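Local coordinates for protein 4-alpha-glucanotransferase (Streptococcus agalactiae, PDB 6M6T) that is an amylomaltase, also called disproportionating enzyme, built on a TIM barrel and modelled with glycan ligands bound in its pockets, at residues A[4-8]-A[491-496]; A[199-203]-A[288-292]. One frame throughout, in Å; residues are numbered along the deposited sequence.

Contact 1 of 2, residues A[4-8]-A[491-496]; sequences KRASG and TTIYNR
The CA atoms of Ala6 and Arg496 lie 4.2 Å apart where the chain entering strand 6-10 passes the end of helix 481-493, which closes in a Schellman motif. In that turn Asn495 takes the C-prime place with positive phi, and Arg496 N reaches back to Thr491 O at 3.0 Å.

The contact is built on a pair of arginines. The guanidinium of Arg5 lies flat on that of Arg496, centres 3.7 Å apart and planes turned 26° to each other. Arg5 gets there by bending its chain at chi3 (73°), which turns the guanidinium toward Tyr494 O and the face of Arg496. Its NH2 donates to Tyr494 O at 3.1 Å, a moderately bent bond lying in the carbonyl plane but tilted from the plane of the guanidinium; NE adds a weak bond to the same oxygen. Asn495 O lies in the guanidinium plane at its edge, 3.6 Å from Arg5 NE. CB, CG and CD of Arg496 pass alongside Ala6 O, and its NH1 donates to Tyr437 O and, weakly, to Thr439 O, which also receives a weak bond from Arg5 NH1.

Backbone oxygens at the ends of helices 481-493 and 428-438 thus take up N-H groups of the two stacked cations and would probably offset their repulsion. The stack and the Arg5-Tyr494 bond join the start of the first barrel strand to the end of the last helix.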
# COMPACT_ATOMS: atom_id res chain seq x y z
N LYS A 4 -6.23 -11.32 -22.74
CA LYS A 4 -6.22 -9.92 -23.17
C LYS A 4 -5.09 -9.15 -22.48
O LYS A 4 -5.01 -9.14 -21.25
CB LYS A 4 -7.56 -9.27 -22.83
CG LYS A 4 -7.72 -7.81 -23.26
CD LYS A 4 -7.78 -7.63 -24.80
CE LYS A 4 -9.21 -7.73 -25.34
NZ LYS A 4 -9.22 -8.64 -26.55
N ARG A 5 -4.23 -8.52 -23.28
CA ARG A 5 -3.14 -7.73 -22.73
C ARG A 5 -3.64 -6.36 -22.29
O ARG A 5 -4.72 -5.92 -22.67
CB ARG A 5 -2.01 -7.58 -23.75
CG ARG A 5 -1.09 -8.78 -23.86
CD ARG A 5 -0.39 -8.83 -25.23
NE ARG A 5 0.66 -7.82 -25.35
CZ ARG A 5 1.95 -8.07 -25.16
NH1 ARG A 5 2.32 -9.31 -24.84
NH2 ARG A 5 2.86 -7.11 -25.29
N ALA A 6 -2.84 -5.70 -21.46
CA ALA A 6 -3.23 -4.46 -20.80
C ALA A 6 -2.01 -3.85 -20.13
O ALA A 6 -0.93 -4.45 -20.09
CB ALA A 6 -4.35 -4.67 -19.78
N SER A 7 -2.19 -2.64 -19.60
CA SER A 7 -1.11 -1.94 -18.92
C SER A 7 -1.73 -1.00 -17.89
O SER A 7 -2.95 -0.78 -17.85
CB SER A 7 -0.21 -1.16 -19.88
OG SER A 7 -0.56 0.21 -19.91
N GLY A 8 -0.86 -0.48 -17.03
CA GLY A 8 -1.32 0.37 -15.94
C GLY A 8 -0.17 1.18 -15.40
O GLY A 8 0.99 1.00 -15.77
N THR A 491 1.74 1.97 -25.49
CA THR A 491 0.57 1.13 -25.24
C THR A 491 -0.07 0.65 -26.54
O THR A 491 -0.59 -0.48 -26.60
CB THR A 491 -0.42 1.89 -24.34
OG1 THR A 491 0.22 2.21 -23.10
CG2 THR A 491 -1.63 1.04 -24.05
N THR A 492 -0.02 1.46 -27.61
CA THR A 492 -0.58 1.05 -28.90
C THR A 492 0.35 0.12 -29.68
O THR A 492 -0.09 -0.90 -30.22
CB THR A 492 -0.91 2.29 -29.75
OG1 THR A 492 -1.35 3.35 -28.91
CG2 THR A 492 -2.02 1.97 -30.75
N ILE A 493 1.64 0.46 -29.77
CA ILE A 493 2.59 -0.32 -30.54
C ILE A 493 2.63 -1.77 -30.05
O ILE A 493 2.72 -2.70 -30.86
CB ILE A 493 3.99 0.33 -30.46
CG1 ILE A 493 3.98 1.67 -31.20
CG2 ILE A 493 5.06 -0.60 -31.00
CD1 ILE A 493 4.07 1.54 -32.71
N TYR A 494 2.59 -1.99 -28.74
CA TYR A 494 2.76 -3.34 -28.23
C TYR A 494 1.46 -4.00 -27.85
O TYR A 494 1.48 -5.02 -27.14
CB TYR A 494 3.72 -3.34 -27.06
CG TYR A 494 5.09 -2.95 -27.50
CD1 TYR A 494 5.82 -3.79 -28.31
CD2 TYR A 494 5.64 -1.73 -27.13
CE1 TYR A 494 7.09 -3.45 -28.73
CE2 TYR A 494 6.92 -1.38 -27.54
CZ TYR A 494 7.64 -2.24 -28.35
OH TYR A 494 8.91 -1.92 -28.77
N ASN A 495 0.33 -3.45 -28.31
CA ASN A 495 -0.99 -4.06 -28.24
C ASN A 495 -1.49 -4.30 -26.81
O ASN A 495 -1.83 -5.43 -26.46
CB ASN A 495 -0.97 -5.37 -29.03
CG ASN A 495 -2.35 -5.82 -29.44
OD1 ASN A 495 -3.30 -5.05 -29.40
ND2 ASN A 495 -2.48 -7.09 -29.84
N ARG A 496 -1.60 -3.24 -26.02
CA ARG A 496 -2.09 -3.34 -24.63
C ARG A 496 -3.08 -2.22 -24.32
O ARG A 496 -3.06 -1.74 -23.22
CB ARG A 496 -0.91 -3.16 -23.68
CG ARG A 496 0.17 -4.21 -23.82
CD ARG A 496 0.80 -4.44 -22.48
NE ARG A 496 2.13 -4.95 -22.61
CZ ARG A 496 2.52 -6.09 -22.14
NH1 ARG A 496 3.76 -6.48 -22.33
NH2 ARG A 496 1.70 -6.86 -21.47

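Contact 2 of 2, residues A[199-203]-A[288-292]; sequences WFELK and KMYDY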
# COMPACT_ATOMS: atom_id res chain seq x y z
N TRP A 199 -13.57 7.81 -1.13
CA TRP A 199 -12.84 6.77 -1.84
C TRP A 199 -13.75 6.00 -2.79
O TRP A 199 -13.36 5.69 -3.91
CB TRP A 199 -12.18 5.79 -0.87
CG TRP A 199 -11.88 4.54 -1.63
CD1 TRP A 199 -12.63 3.39 -1.66
CD2 TRP A 199 -10.82 4.35 -2.55
NE1 TRP A 199 -12.07 2.49 -2.54
CE2 TRP A 199 -10.95 3.06 -3.10
CE3 TRP A 199 -9.76 5.15 -2.97
CZ2 TRP A 199 -10.07 2.56 -4.03
CZ3 TRP A 199 -8.87 4.65 -3.89
CH2 TRP A 199 -9.03 3.36 -4.41
N PHE A 200 -14.95 5.64 -2.35
CA PHE A 200 -15.80 4.88 -3.24
C PHE A 200 -16.36 5.74 -4.36
O PHE A 200 -16.59 5.24 -5.46
CB PHE A 200 -16.89 4.17 -2.44
CG PHE A 200 -16.43 2.83 -1.86
CD1 PHE A 200 -15.92 1.84 -2.71
CD2 PHE A 200 -16.45 2.59 -0.49
CE1 PHE A 200 -15.48 0.64 -2.22
CE2 PHE A 200 -16.02 1.39 0.01
CZ PHE A 200 -15.53 0.40 -0.85
N GLU A 201 -16.52 7.05 -4.12
CA GLU A 201 -16.78 7.96 -5.24
C GLU A 201 -15.68 7.87 -6.29
O GLU A 201 -15.95 7.74 -7.49
CB GLU A 201 -16.92 9.39 -4.73
CG GLU A 201 -18.35 9.80 -4.41
CD GLU A 201 -18.39 11.07 -3.56
OE1 GLU A 201 -19.42 11.29 -2.88
OE2 GLU A 201 -17.38 11.82 -3.58
N LEU A 202 -14.42 7.94 -5.85
CA LEU A 202 -13.30 7.85 -6.80
C LEU A 202 -13.27 6.50 -7.51
O LEU A 202 -13.08 6.42 -8.73
CB LEU A 202 -11.98 8.12 -6.08
CG LEU A 202 -10.83 8.07 -7.08
CD1 LEU A 202 -10.99 9.19 -8.09
CD2 LEU A 202 -9.47 8.14 -6.41
N LYS A 203 -13.44 5.41 -6.76
CA LYS A 203 -13.43 4.09 -7.38
C LYS A 203 -14.59 3.95 -8.38
O LYS A 203 -14.43 3.28 -9.40
CB LYS A 203 -13.48 2.99 -6.31
CG LYS A 203 -13.81 1.60 -6.84
CD LYS A 203 -13.05 0.50 -6.12
CE LYS A 203 -13.40 -0.87 -6.68
NZ LYS A 203 -14.67 -1.39 -6.14
N LYS A 288 -13.67 -5.98 -2.08
CA LYS A 288 -14.62 -4.88 -2.22
C LYS A 288 -13.93 -3.52 -2.29
O LYS A 288 -14.41 -2.62 -2.99
CB LYS A 288 -15.67 -4.88 -1.10
CG LYS A 288 -16.81 -3.89 -1.39
CD LYS A 288 -17.77 -3.62 -0.21
CE LYS A 288 -18.63 -2.35 -0.46
NZ LYS A 288 -20.10 -2.59 -0.41
N MET A 289 -12.81 -3.35 -1.59
CA MET A 289 -12.12 -2.07 -1.63
C MET A 289 -11.54 -1.80 -3.01
O MET A 289 -11.34 -0.64 -3.38
CB MET A 289 -11.02 -2.02 -0.57
CG MET A 289 -11.46 -1.42 0.78
SD MET A 289 -11.86 0.35 0.76
CE MET A 289 -10.38 1.09 0.05
N TYR A 290 -11.26 -2.85 -3.77
CA TYR A 290 -10.49 -2.70 -4.99
C TYR A 290 -11.14 -3.50 -6.11
O TYR A 290 -12.21 -4.10 -5.94
CB TYR A 290 -9.04 -3.14 -4.76
CG TYR A 290 -8.45 -2.47 -3.54
CD1 TYR A 290 -8.35 -1.08 -3.47
CD2 TYR A 290 -8.02 -3.21 -2.46
CE1 TYR A 290 -7.80 -0.45 -2.35
CE2 TYR A 290 -7.48 -2.59 -1.33
CZ TYR A 290 -7.38 -1.21 -1.29
OH TYR A 290 -6.83 -0.62 -0.18
N ASP A 291 -10.50 -3.46 -7.27
CA ASP A 291 -10.85 -4.32 -8.39
C ASP A 291 -9.88 -5.49 -8.54
O ASP A 291 -10.27 -6.58 -8.97
CB ASP A 291 -10.89 -3.51 -9.70
CG ASP A 291 -11.73 -2.22 -9.60
OD1 ASP A 291 -12.98 -2.32 -9.45
OD2 ASP A 291 -11.16 -1.11 -9.68
N TYR A 292 -8.62 -5.28 -8.16
CA TYR A 292 -7.60 -6.32 -8.17
C TYR A 292 -6.78 -6.16 -6.90
O TYR A 292 -6.24 -5.08 -6.66
CB TYR A 292 -6.70 -6.22 -9.41
CG TYR A 292 -7.20 -7.00 -10.60
CD1 TYR A 292 -8.21 -6.51 -11.40
CD2 TYR A 292 -6.66 -8.24 -10.91
CE1 TYR A 292 -8.68 -7.23 -12.47
CE2 TYR A 292 -7.12 -8.97 -11.99
CZ TYR A 292 -8.13 -8.46 -12.77
OH TYR A 292 -8.59 -9.19 -13.84
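Met289 folds its thioether over the indole of Trp199, with CE 3.6 Å from the centroid of the five-membered ring and 22° off its normal, a CH-pi contact over the face. Bends at chi2 (-68°) and chi3 (-54°) bring the chain round from a CB that points away from helix 182-208. That helix packs here against the end of helix 277-289, where the chain turns into strand 292-295 of the parallel barrel sheet. The sulfur makes oblique Met-aromatic contacts with both Trp199 and Phe200, SD lying 4.0 Å from Phe200 CZ. Lys203 CB covers the other face of the indole, whose NE1 makes a weak hydrogen bond to Met289 O at 3.3 Å. Phe200 instead turns its ring edge to the carbonyl of Lys288, CE1 being 3.5 Å from that O.

Lys203 reaches along the end of helix 277-289. Its CD lies 3.4 Å from Met289 O, while NZ bonds weakly to Lys288 O at 3.4 Å and forms a long salt bridge with Asp291 OD1 at 3.8 Å. The stronger partner of Asp291 is the backbone N of Ile213, reached by OD2.

With every polar link between the two segments weak or long, cohesion should come mainly from the methionine and aromatic rings.

Contact 2 is nested within the chain loop that contact 1 closes: 199-203 and 288-292 both fall between strand 6-10 and helix 481-493. The two centres are 23 Å apart and the nearest atoms about 8 Å, without touching. Both border the parallel barrel sheet. Contact 1 lies at strand 6-10 and contact 2 at the helix leading into strand 292-295, next to strand 212-217. Strand 43-45 sits between them: Phe43 shares a backbone hydrogen bond with Ser7 and meets the Tyr292 ring edge-to-face. One contact therefore joins the chain's two ends, while the other packs helix 182-208 against the end of helix 277-289 and the turn into strand 292-295.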